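Local coordinates for fructooligosaccharide ABC transporter substrate-binding protein FusA (Streptococcus pneumoniae, PDB 5G5Y), which binds kestose, nystose and longer fructooligosaccharides, including inulin, as the solute-binding component of the FusABC-MsmK transporter that imports them, at residues Q236-G241 and E452-G457; N226-V231 and G457-E462; S335-N338 and T342-D345. All blocks are in the same frame, centred on the assembly; numbering follows the deposited sequence.

Contact 1. Residues Q236-G241 and E452-G457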
ATOM      1  N   GLN A 236      19.601  20.453   9.794  1.00 16.10           N
ATOM      2  CA  GLN A 236      19.378  21.488  10.811  1.00 19.30           C
ATOM      3  C   GLN A 236      18.810  20.912  12.082  1.00 17.95           C
ATOM      4  O   GLN A 236      19.307  21.237  13.164  1.00 17.96           O
ATOM      5  CB  GLN A 236      18.438  22.580  10.327  1.00 22.04           C
ATOM      6  CG  GLN A 236      18.987  23.534   9.295  1.00 24.66           C
ATOM      7  CD  GLN A 236      17.904  24.546   8.890  1.00 28.79           C
ATOM      8  OE1 GLN A 236      17.144  24.319   7.948  1.00 29.83           O
ATOM      9  NE2 GLN A 236      17.800  25.632   9.640  1.00 28.97           N
ATOM     10  N   LEU A 237      17.805  20.034  11.973  1.00 17.44           N
ATOM     11  CA  LEU A 237      17.279  19.356  13.161  1.00 18.08           C
ATOM     12  C   LEU A 237      18.339  18.543  13.864  1.00 18.91           C
ATOM     13  O   LEU A 237      18.406  18.567  15.108  1.00 20.96           O
ATOM     14  CB  LEU A 237      16.091  18.426  12.857  1.00 18.21           C
ATOM     15  CG  LEU A 237      14.941  19.060  12.113  1.00 17.82           C
ATOM     16  CD1 LEU A 237      13.800  18.041  11.923  1.00 17.72           C
ATOM     17  CD2 LEU A 237      14.454  20.317  12.797  1.00 19.40           C
ATOM     18  N   GLN A 238      19.147  17.807  13.105  1.00 17.94           N
ATOM     19  CA  GLN A 238      20.201  17.011  13.693  1.00 20.87           C
ATOM     20  C   GLN A 238      21.204  17.910  14.446  1.00 20.61           C
ATOM     21  O   GLN A 238      21.627  17.570  15.561  1.00 22.71           O
ATOM     22  CB  GLN A 238      20.943  16.203  12.620  1.00 22.18           C
ATOM     23  CG  GLN A 238      22.135  15.378  13.118  1.00 24.17           C
ATOM     24  CD  GLN A 238      21.772  14.238  14.043  1.00 28.35           C
ATOM     25  OE1 GLN A 238      20.614  13.798  14.131  1.00 29.69           O
ATOM     26  NE2 GLN A 238      22.780  13.718  14.720  1.00 31.33           N
ATOM     27  N   GLU A 239      21.610  19.009  13.823  1.00 21.78           N
ATOM     28  CA  GLU A 239      22.638  19.904  14.414  1.00 24.48           C
ATOM     29  C   GLU A 239      22.127  20.524  15.713  1.00 26.29           C
ATOM     30  O   GLU A 239      22.910  20.756  16.632  1.00 25.59           O
ATOM     31  CB  GLU A 239      23.010  21.008  13.450  1.00 26.30           C
ATOM     32  CG  GLU A 239      23.850  20.557  12.267  1.00 29.42           C
ATOM     33  CD  GLU A 239      24.095  21.692  11.273  1.00 32.70           C
ATOM     34  OE1 GLU A 239      23.680  22.821  11.533  1.00 38.49           O
ATOM     35  OE2 GLU A 239      24.725  21.486  10.227  1.00 35.39           O
ATOM     36  N   LYS A 240      20.824  20.787  15.777  1.00 23.61           N
ATOM     37  CA  LYS A 240      20.195  21.304  17.000  1.00 25.92           C
ATOM     38  C   LYS A 240      19.895  20.278  18.084  1.00 25.33           C
ATOM     39  O   LYS A 240      19.267  20.618  19.065  1.00 26.65           O
ATOM     40  CB  LYS A 240      18.955  22.087  16.624  1.00 27.34           C
ATOM     41  CG  LYS A 240      19.304  23.323  15.811  1.00 29.91           C
ATOM     42  CD  LYS A 240      18.070  23.980  15.253  1.00 31.56           C
ATOM     43  CE  LYS A 240      18.392  24.956  14.135  1.00 34.01           C
ATOM     44  NZ  LYS A 240      18.841  26.260  14.685  1.00 35.14           N
ATOM     45  N   GLY A 241      20.318  19.027  17.908  1.00 24.67           N
ATOM     46  CA  GLY A 241      20.045  17.948  18.871  1.00 25.77           C
ATOM     47  C   GLY A 241      18.584  17.564  18.988  1.00 26.05           C
ATOM     48  O   GLY A 241      18.121  17.134  20.049  1.00 23.12           O
ATOM     49  N   GLU A 452      23.963  10.121   5.616  1.00 16.28           N
ATOM     50  CA  GLU A 452      25.279  10.757   5.837  1.00 18.21           C
ATOM     51  C   GLU A 452      25.169  12.244   5.861  1.00 15.90           C
ATOM     52  O   GLU A 452      25.812  12.908   6.677  1.00 15.88           O
ATOM     53  CB  GLU A 452      26.282  10.403   4.730  1.00 21.98           C
ATOM     54  CG  GLU A 452      26.786   8.982   4.792  1.00 26.85           C
ATOM     55  CD  GLU A 452      27.691   8.610   3.606  1.00 32.28           C
ATOM     56  OE1 GLU A 452      28.143   9.525   2.860  1.00 30.36           O
ATOM     57  OE2 GLU A 452      27.937   7.373   3.427  1.00 33.70           O
ATOM     58  N   TRP A 453      24.364  12.793   4.958  1.00 13.53           N
ATOM     59  CA  TRP A 453      24.158  14.206   4.920  1.00 14.09           C
ATOM     60  C   TRP A 453      23.477  14.759   6.132  1.00 15.13           C
ATOM     61  O   TRP A 453      23.659  15.944   6.440  1.00 16.06           O
ATOM     62  CB  TRP A 453      23.409  14.624   3.669  1.00 14.27           C
ATOM     63  CG  TRP A 453      24.241  14.405   2.420  1.00 13.94           C
ATOM     64  CD1 TRP A 453      25.596  14.510   2.280  1.00 14.27           C
ATOM     65  CD2 TRP A 453      23.731  14.074   1.139  1.00 14.57           C
ATOM     66  NE1 TRP A 453      25.967  14.250   0.970  1.00 14.72           N
ATOM     67  CE2 TRP A 453      24.831  14.010   0.245  1.00 14.55           C
ATOM     68  CE3 TRP A 453      22.445  13.878   0.641  1.00 14.28           C
ATOM     69  CZ2 TRP A 453      24.671  13.726  -1.098  1.00 15.68           C
ATOM     70  CZ3 TRP A 453      22.292  13.592  -0.715  1.00 15.01           C
ATOM     71  CH2 TRP A 453      23.376  13.540  -1.563  1.00 14.80           C
ATOM     72  N   ILE A 454      22.683  13.936   6.807  1.00 14.82           N
ATOM     73  CA  ILE A 454      22.016  14.358   8.035  1.00 15.06           C
ATOM     74  C   ILE A 454      22.926  14.192   9.266  1.00 16.08           C
ATOM     75  O   ILE A 454      22.999  15.109  10.109  1.00 17.19           O
ATOM     76  CB  ILE A 454      20.700  13.585   8.239  1.00 15.19           C
ATOM     77  CG1 ILE A 454      19.698  14.025   7.156  1.00 16.31           C
ATOM     78  CG2 ILE A 454      20.133  13.834   9.651  1.00 14.74           C
ATOM     79  CD1 ILE A 454      18.577  13.030   6.919  1.00 16.35           C
ATOM     80  N   VAL A 455      23.581  13.041   9.376  1.00 18.25           N
ATOM     81  CA  VAL A 455      24.364  12.724  10.565  1.00 19.70           C
ATOM     82  C   VAL A 455      25.742  13.362  10.493  1.00 19.94           C
ATOM     83  O   VAL A 455      26.245  13.789  11.516  1.00 21.46           O
ATOM     84  CB  VAL A 455      24.478  11.224  10.809  1.00 21.66           C
ATOM     85  CG1 VAL A 455      25.360  10.936  12.019  1.00 23.17           C
ATOM     86  CG2 VAL A 455      23.092  10.623  11.048  1.00 21.83           C
ATOM     87  N   ASN A 456      26.349  13.425   9.306  1.00 18.77           N
ATOM     88  CA  ASN A 456      27.686  14.016   9.141  1.00 19.34           C
ATOM     89  C   ASN A 456      27.632  15.429   8.534  1.00 19.76           C
ATOM     90  O   ASN A 456      28.377  16.317   8.924  1.00 19.34           O
ATOM     91  CB  ASN A 456      28.582  13.112   8.301  1.00 19.42           C
ATOM     92  CG  ASN A 456      29.968  13.719   8.074  1.00 20.80           C
ATOM     93  OD1 ASN A 456      30.737  13.805   8.993  1.00 22.68           O
ATOM     94  ND2 ASN A 456      30.242  14.190   6.875  1.00 20.56           N
ATOM     95  N   GLY A 457      26.775  15.624   7.546  1.00 18.07           N
ATOM     96  CA  GLY A 457      26.675  16.892   6.846  1.00 17.21           C
ATOM     97  C   GLY A 457      27.288  16.823   5.458  1.00 17.00           C
ATOM     98  O   GLY A 457      27.359  15.743   4.841  1.00 19.03           O
TER
HETATM   99  O   HOH W   1      25.144  14.793  14.148  1.00 45.22           O
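Gln238 meets the last turn of the facing helix at Ile454 and Val455. Its CG lies 3.1 Å from the carbonyl oxygen Ile454 O, a close C-H to oxygen approach. The CB of Gln238 also reaches the branch methyl CG2 of Ile454, at 3.9 Å. Beside this, Gln238 CG passes 4.3 Å from Val455 CA, so the aliphatic part of the glutamine lies against backbone as much as against side chain.

The torsions explain why the methylenes meet the Ile454 carbonyl while the amide meets a water. CG stands anti to the backbone N of Gln238 (chi1 177°), which sends it out toward Ile454 O. The chain then bends at chi2 (66°) and turns the amide to where a water bridges it to Val455 O. The water accepts from Gln238 NE2 at 2.7 Å and donates to Val455 O at 3.0 Å. It is a polar link between Gln238 and the facing helix end.

The second shell helps to satisfy the helix end. Ile454 O accepts a hydrogen bond from Arg235, which also makes a weak one to Val455 O. Arg235 is in turn held by a salt bridge to Glu239. Both helices finish here. The first ends in a Schellman motif with Gly241, at positive phi, as its C-prime residue, and the second gives way to Gly457.

The contact thus joins the C-terminal ends of helices 225-239 and 429-455. Leu237 packs on Ile161 and Leu164 of helix 157-169, while Ile454 also packs on Ile234 of helix 225-239 and on Phe194 from a loop.

Contact 2. Residues N226-V231 and G457-E462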
ATOM      1  N   ASN A 226      15.003  20.788  -4.670  1.00 14.39           N
ATOM      2  CA  ASN A 226      14.008  20.757  -3.561  1.00 14.04           C
ATOM      3  C   ASN A 226      14.324  19.699  -2.543  1.00 13.61           C
ATOM      4  O   ASN A 226      14.114  19.887  -1.369  1.00 13.40           O
ATOM      5  CB  ASN A 226      12.583  20.506  -4.084  1.00 14.51           C
ATOM      6  CG  ASN A 226      12.264  21.327  -5.308  1.00 15.17           C
ATOM      7  OD1 ASN A 226      12.832  21.059  -6.381  1.00 15.87           O
ATOM      8  ND2 ASN A 226      11.428  22.375  -5.168  1.00 14.45           N
ATOM      9  N   TYR A 227      14.803  18.556  -3.028  1.00 13.24           N
ATOM     10  CA  TYR A 227      15.145  17.441  -2.188  1.00 13.48           C
ATOM     11  C   TYR A 227      16.377  17.779  -1.338  1.00 14.36           C
ATOM     12  O   TYR A 227      16.422  17.433  -0.173  1.00 13.94           O
ATOM     13  CB  TYR A 227      15.436  16.244  -3.055  1.00 13.36           C
ATOM     14  CG  TYR A 227      15.788  14.969  -2.369  1.00 13.58           C
ATOM     15  CD1 TYR A 227      17.094  14.705  -2.036  1.00 14.16           C
ATOM     16  CD2 TYR A 227      14.822  13.971  -2.129  1.00 14.12           C
ATOM     17  CE1 TYR A 227      17.450  13.494  -1.477  1.00 13.89           C
ATOM     18  CE2 TYR A 227      15.175  12.759  -1.520  1.00 14.28           C
ATOM     19  CZ  TYR A 227      16.495  12.535  -1.212  1.00 14.14           C
ATOM     20  OH  TYR A 227      16.886  11.340  -0.631  1.00 15.67           O
ATOM     21  N   LYS A 228      17.362  18.423  -1.963  1.00 14.06           N
ATOM     22  CA  LYS A 228      18.544  18.930  -1.253  1.00 15.32           C
ATOM     23  C   LYS A 228      18.123  19.869  -0.105  1.00 16.10           C
ATOM     24  O   LYS A 228      18.635  19.725   1.001  1.00 15.12           O
ATOM     25  CB  LYS A 228      19.527  19.588  -2.225  1.00 17.53           C
ATOM     26  CG  LYS A 228      20.664  20.315  -1.534  1.00 20.80           C
ATOM     27  CD  LYS A 228      21.774  20.688  -2.489  1.00 25.87           C
ATOM     28  CE  LYS A 228      21.502  21.970  -3.212  1.00 31.19           C
ATOM     29  NZ  LYS A 228      22.799  22.489  -3.747  1.00 38.85           N
ATOM     30  N   GLU A 229      17.186  20.788  -0.364  1.00 15.34           N
ATOM     31  CA  GLU A 229      16.680  21.675   0.682  1.00 16.64           C
ATOM     32  C   GLU A 229      15.996  20.912   1.814  1.00 15.98           C
ATOM     33  O   GLU A 229      16.140  21.290   2.971  1.00 16.49           O
ATOM     34  CB  GLU A 229      15.768  22.797   0.110  1.00 17.47           C
ATOM     35  CG  GLU A 229      16.467  23.707  -0.887  1.00 19.73           C
ATOM     36  CD  GLU A 229      17.701  24.405  -0.306  1.00 23.24           C
ATOM     37  OE1 GLU A 229      17.620  24.938   0.822  1.00 24.12           O
ATOM     38  OE2 GLU A 229      18.760  24.362  -0.952  1.00 26.15           O
ATOM     39  N   GLY A 230      15.236  19.860   1.487  1.00 15.00           N
ATOM     40  CA  GLY A 230      14.650  18.989   2.479  1.00 14.52           C
ATOM     41  C   GLY A 230      15.694  18.334   3.347  1.00 14.75           C
ATOM     42  O   GLY A 230      15.580  18.284   4.570  1.00 14.45           O
ATOM     43  N   VAL A 231      16.721  17.806   2.711  1.00 14.51           N
ATOM     44  CA  VAL A 231      17.797  17.164   3.441  1.00 15.04           C
ATOM     45  C   VAL A 231      18.488  18.182   4.359  1.00 15.67           C
ATOM     46  O   VAL A 231      18.756  17.872   5.523  1.00 15.81           O
ATOM     47  CB  VAL A 231      18.818  16.463   2.504  1.00 14.81           C
ATOM     48  CG1 VAL A 231      19.955  15.874   3.330  1.00 15.48           C
ATOM     49  CG2 VAL A 231      18.159  15.359   1.714  1.00 15.18           C
ATOM     50  N   GLY A 457      26.775  15.624   7.546  1.00 18.07           N
ATOM     51  CA  GLY A 457      26.675  16.892   6.846  1.00 17.21           C
ATOM     52  C   GLY A 457      27.288  16.823   5.458  1.00 17.00           C
ATOM     53  O   GLY A 457      27.359  15.743   4.841  1.00 19.03           O
ATOM     54  N   ASN A 458      27.688  17.987   4.950  1.00 16.50           N
ATOM     55  CA  ASN A 458      28.470  18.166   3.692  1.00 15.74           C
ATOM     56  C   ASN A 458      27.682  18.016   2.365  1.00 16.11           C
ATOM     57  O   ASN A 458      28.286  17.844   1.311  1.00 17.16           O
ATOM     58  CB  ASN A 458      29.730  17.271   3.652  1.00 15.85           C
ATOM     59  CG  ASN A 458      30.829  17.807   2.707  1.00 15.84           C
ATOM     60  OD1 ASN A 458      31.029  19.006   2.585  1.00 16.49           O
ATOM     61  ND2 ASN A 458      31.559  16.904   2.053  1.00 17.10           N
ATOM     62  N   ILE A 459      26.362  18.093   2.402  1.00 15.67           N
ATOM     63  CA  ILE A 459      25.574  17.950   1.151  1.00 16.48           C
ATOM     64  C   ILE A 459      25.947  18.974   0.060  1.00 16.99           C
ATOM     65  O   ILE A 459      26.042  18.605  -1.116  1.00 15.88           O
ATOM     66  CB  ILE A 459      24.037  17.960   1.381  1.00 15.79           C
ATOM     67  CG1 ILE A 459      23.311  17.501   0.099  1.00 15.33           C
ATOM     68  CG2 ILE A 459      23.529  19.308   1.891  1.00 16.51           C
ATOM     69  CD1 ILE A 459      21.823  17.269   0.352  1.00 15.32           C
ATOM     70  N   ASP A 460      26.190  20.227   0.432  1.00 18.86           N
ATOM     71  CA  ASP A 460      26.465  21.254  -0.597  1.00 22.35           C
ATOM     72  C   ASP A 460      27.623  20.842  -1.512  1.00 21.27           C
ATOM     73  O   ASP A 460      27.505  20.953  -2.723  1.00 21.55           O
ATOM     74  CB  ASP A 460      26.744  22.659  -0.020  1.00 25.95           C
ATOM     75  CG  ASP A 460      25.510  23.317   0.571  1.00 28.60           C
ATOM     76  OD1 ASP A 460      24.364  22.951   0.220  1.00 29.59           O
ATOM     77  OD2 ASP A 460      25.684  24.220   1.420  1.00 34.50           O
ATOM     78  N   THR A 461      28.694  20.299  -0.944  1.00 18.63           N
ATOM     79  CA  THR A 461      29.869  19.960  -1.740  1.00 19.44           C
ATOM     80  C   THR A 461      29.728  18.636  -2.483  1.00 19.23           C
ATOM     81  O   THR A 461      30.295  18.466  -3.566  1.00 18.53           O
ATOM     82  CB  THR A 461      31.149  20.023  -0.869  1.00 20.15           C
ATOM     83  OG1 THR A 461      31.234  21.356  -0.365  1.00 22.11           O
ATOM     84  CG2 THR A 461      32.383  19.735  -1.678  1.00 20.26           C
ATOM     85  N   GLU A 462      28.940  17.721  -1.926  1.00 16.27           N
ATOM     86  CA  GLU A 462      28.838  16.370  -2.438  1.00 16.27           C
ATOM     87  C   GLU A 462      27.693  16.196  -3.446  1.00 15.87           C
ATOM     88  O   GLU A 462      27.640  15.162  -4.124  1.00 14.25           O
ATOM     89  CB  GLU A 462      28.607  15.400  -1.268  1.00 17.42           C
ATOM     90  CG  GLU A 462      29.809  15.279  -0.352  1.00 19.66           C
ATOM     91  CD  GLU A 462      29.655  14.249   0.759  1.00 20.82           C
ATOM     92  OE1 GLU A 462      28.681  13.440   0.748  1.00 19.03           O
ATOM     93  OE2 GLU A 462      30.575  14.217   1.616  1.00 21.56           O
TER
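Asp460 OD1 has Lys228 NZ of the facing helix nearby, 4.3 Å away, and forms a salt bridge with Lys232 of the same helix. The Lys228 pair is beyond salt-bridge range and probably adds only a weaker electrostatic pull. The ammonium group of Lys228 is also engaged by Trp463 in a cation-pi contact.

Apart from these charges the contact is apolar and centres on one methyl. Ile459 CD1 lies 3.8 Å from Lys228 CG and equally 3.8 Å from Val231 CG1. It meets two residues that are three positions apart, close to one helical turn. The isoleucine reaches this far because its chain is extended: CG1 is anti to the backbone N (chi1 -168°) and CD1 continues straight on. Lys228 gives its CB and CG to the isoleucine, then bends at chi3 (84°) near its end. Both Lys228 and Val231 run obliquely across the Ile459 side chain.

The start of the second helix has its own brace. Asn458 occupies the N-cap position, but its side chain makes no capping bond. Instead Asn458 ND2 donates to Glu462 OE2 at 2.9 Å, with an N-H...O angle of 153°. The carboxylate is met on its anti side, and the donor lies out of its plane.

Helix 225-239 is thus joined here to the first turn of helix 459-472. Helix 429-455 adjoins the same region, where its Ile446 and Arg450 pack on Tyr227, and Phe198 from a loop touches Val231 and Tyr227.

Contact 3. Residues S335-N338 and T342-D345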
ATOM      1  N   SER A 335     -17.294 -10.060  -3.309  1.00 12.34           N
ATOM      2  CA  SER A 335     -15.987  -9.423  -3.168  1.00 12.95           C
ATOM      3  C   SER A 335     -15.735  -8.888  -1.752  1.00 12.86           C
ATOM      4  O   SER A 335     -14.656  -9.065  -1.191  1.00 12.97           O
ATOM      5  CB  SER A 335     -15.798  -8.322  -4.201  1.00 12.24           C
ATOM      6  OG  SER A 335     -15.642  -8.850  -5.484  1.00 12.26           O
ATOM      7  N   VAL A 336     -16.741  -8.233  -1.173  1.00 14.18           N
ATOM      8  CA  VAL A 336     -16.575  -7.641   0.118  1.00 14.17           C
ATOM      9  C   VAL A 336     -16.300  -8.747   1.153  1.00 14.04           C
ATOM     10  O   VAL A 336     -15.345  -8.657   1.907  1.00 14.03           O
ATOM     11  CB  VAL A 336     -17.788  -6.771   0.512  1.00 14.67           C
ATOM     12  CG1 VAL A 336     -17.773  -6.400   1.980  1.00 15.55           C
ATOM     13  CG2 VAL A 336     -17.870  -5.533  -0.388  1.00 15.33           C
ATOM     14  N   GLN A 337     -17.117  -9.798   1.161  1.00 13.95           N
ATOM     15  CA  GLN A 337     -16.923 -10.890   2.132  1.00 14.47           C
ATOM     16  C   GLN A 337     -15.615 -11.627   1.903  1.00 14.28           C
ATOM     17  O   GLN A 337     -14.863 -11.902   2.867  1.00 14.16           O
ATOM     18  CB  GLN A 337     -18.079 -11.877   2.050  1.00 14.71           C
ATOM     19  CG  GLN A 337     -19.402 -11.310   2.473  1.00 14.85           C
ATOM     20  CD  GLN A 337     -20.513 -12.295   2.222  1.00 16.05           C
ATOM     21  OE1 GLN A 337     -20.669 -13.227   2.984  1.00 16.97           O
ATOM     22  NE2 GLN A 337     -21.281 -12.091   1.140  1.00 16.69           N
ATOM     23  N   ASN A 338     -15.286 -11.907   0.639  1.00 13.69           N
ATOM     24  CA  ASN A 338     -14.033 -12.619   0.362  1.00 13.96           C
ATOM     25  C   ASN A 338     -12.820 -11.878   0.923  1.00 13.53           C
ATOM     26  O   ASN A 338     -11.876 -12.490   1.430  1.00 13.58           O
ATOM     27  CB  ASN A 338     -13.840 -12.871  -1.132  1.00 13.40           C
ATOM     28  CG  ASN A 338     -14.818 -13.904  -1.684  1.00 14.03           C
ATOM     29  OD1 ASN A 338     -15.672 -14.434  -0.964  1.00 13.68           O
ATOM     30  ND2 ASN A 338     -14.717 -14.158  -2.981  1.00 13.55           N
ATOM     31  N   THR A 342     -17.380 -12.632   6.961  1.00 18.20           N
ATOM     32  CA  THR A 342     -18.760 -12.915   6.626  1.00 17.11           C
ATOM     33  C   THR A 342     -19.735 -12.649   7.800  1.00 18.07           C
ATOM     34  O   THR A 342     -19.371 -12.033   8.779  1.00 18.38           O
ATOM     35  CB  THR A 342     -18.866 -14.330   6.000  1.00 18.15           C
ATOM     36  OG1 THR A 342     -20.171 -14.523   5.442  1.00 19.17           O
ATOM     37  CG2 THR A 342     -18.546 -15.435   7.039  1.00 19.03           C
ATOM     38  N   TYR A 343     -20.971 -13.088   7.621  1.00 18.54           N
ATOM     39  CA  TYR A 343     -22.082 -12.850   8.531  1.00 20.79           C
ATOM     40  C   TYR A 343     -22.765 -14.185   8.802  1.00 22.83           C
ATOM     41  O   TYR A 343     -22.601 -15.148   8.031  1.00 21.88           O
ATOM     42  CB  TYR A 343     -23.123 -11.936   7.844  1.00 21.49           C
ATOM     43  CG  TYR A 343     -23.768 -12.594   6.639  1.00 21.20           C
ATOM     44  CD1 TYR A 343     -23.170 -12.515   5.374  1.00 21.64           C
ATOM     45  CD2 TYR A 343     -24.923 -13.395   6.777  1.00 23.00           C
ATOM     46  CE1 TYR A 343     -23.713 -13.173   4.281  1.00 21.02           C
ATOM     47  CE2 TYR A 343     -25.483 -14.040   5.684  1.00 23.44           C
ATOM     48  CZ  TYR A 343     -24.861 -13.928   4.439  1.00 23.46           C
ATOM     49  OH  TYR A 343     -25.388 -14.559   3.359  1.00 24.35           O
ATOM     50  N   GLY A 344     -23.569 -14.210   9.869  1.00 24.75           N
ATOM     51  CA  GLY A 344     -24.550 -15.280  10.103  1.00 25.73           C
ATOM     52  C   GLY A 344     -24.033 -16.580  10.695  1.00 27.73           C
ATOM     53  O   GLY A 344     -24.798 -17.545  10.790  1.00 28.96           O
ATOM     54  N   ASP A 345     -22.770 -16.644  11.101  1.00 27.15           N
ATOM     55  CA  ASP A 345     -22.256 -17.854  11.752  1.00 28.91           C
ATOM     56  C   ASP A 345     -22.713 -17.897  13.217  1.00 32.84           C
ATOM     57  O   ASP A 345     -22.474 -16.954  13.974  1.00 31.13           O
ATOM     58  CB  ASP A 345     -20.731 -17.933  11.698  1.00 29.09           C
ATOM     59  CG  ASP A 345     -20.195 -19.385  11.849  1.00 33.44           C
ATOM     60  OD1 ASP A 345     -20.972 -20.311  12.204  1.00 33.00           O
ATOM     61  OD2 ASP A 345     -18.988 -19.597  11.611  1.00 29.32           O
TER
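The C-terminal part of helix 332-340 and the loop that follows it fold against each other here, with Gln337 on the helix meeting Thr342 and Tyr343 just beyond its end. This is a local helix-end contact, in which the chain leaving the helix returns to the side chain of Gln337. Trp340, the last residue of the helix, binds the substrate, and its side chain is about 7 Å from that of Gln337. Glu379, another substrate-binding residue, has its side chain about 8 Å from that of Gln337.

One hydrogen bond ties the segments. The hydroxyl Thr342 OG1 donates to Gln337 OE1 over 2.8 Å. It approaches in the carbonyl plane, with a C=O...donor angle of 151°. A chi1 of -169° places OG1 anti to the backbone N of Thr342, on the side of Gln337.

The amide of Gln337 is held at both ends. While OE1 takes the threonine hydroxyl, NE2 donates to Leu333 O in the preceding turn of the same helix. The two bonds together fix which way the amide is flipped.

Ile24 of helix 23-32 packs on Gln337 and Thr342, and Leu361 of strand 360-363 on Gln337 and Tyr343. Arg27 makes a cation-pi contact with the Tyr343 ring and bonds to Tyr343 O.

Tyr343 brings its ring obliquely against the amide by placing CG between its backbone N and carbonyl carbon (chi1 65°). The ring and amide planes are 47° apart. Gln337 CD lies at the ring edge, in its plane. The amide oxygen comes in obliquely, with Gln337 OE1 at 3.3 Å from Tyr343 CE1.

Contacts 1 and 2 are neighbours, with centres 11 Å apart. Both use helix 225-239, and they share Gly457, which lies between helices 429-455 and 459-472. Trp453 connects them directly: its CE3 is 3.5 Å from Ile459 CD1, its CB is 3.7 Å from Val231 CG1, and its NE1 is 2.8 Å from Glu462 OE1, a probable hydrogen bond. In contact 2 the side chain of Lys228 is about 11 Å from a bound calcium ion. Contact 3 lies on the opposite side of the chain's centre, about 51 and 52 Å from contacts 1 and 2, between centres. It adjoins the substrate-binding residue Trp340, whereas contact 1 is away from the known sites.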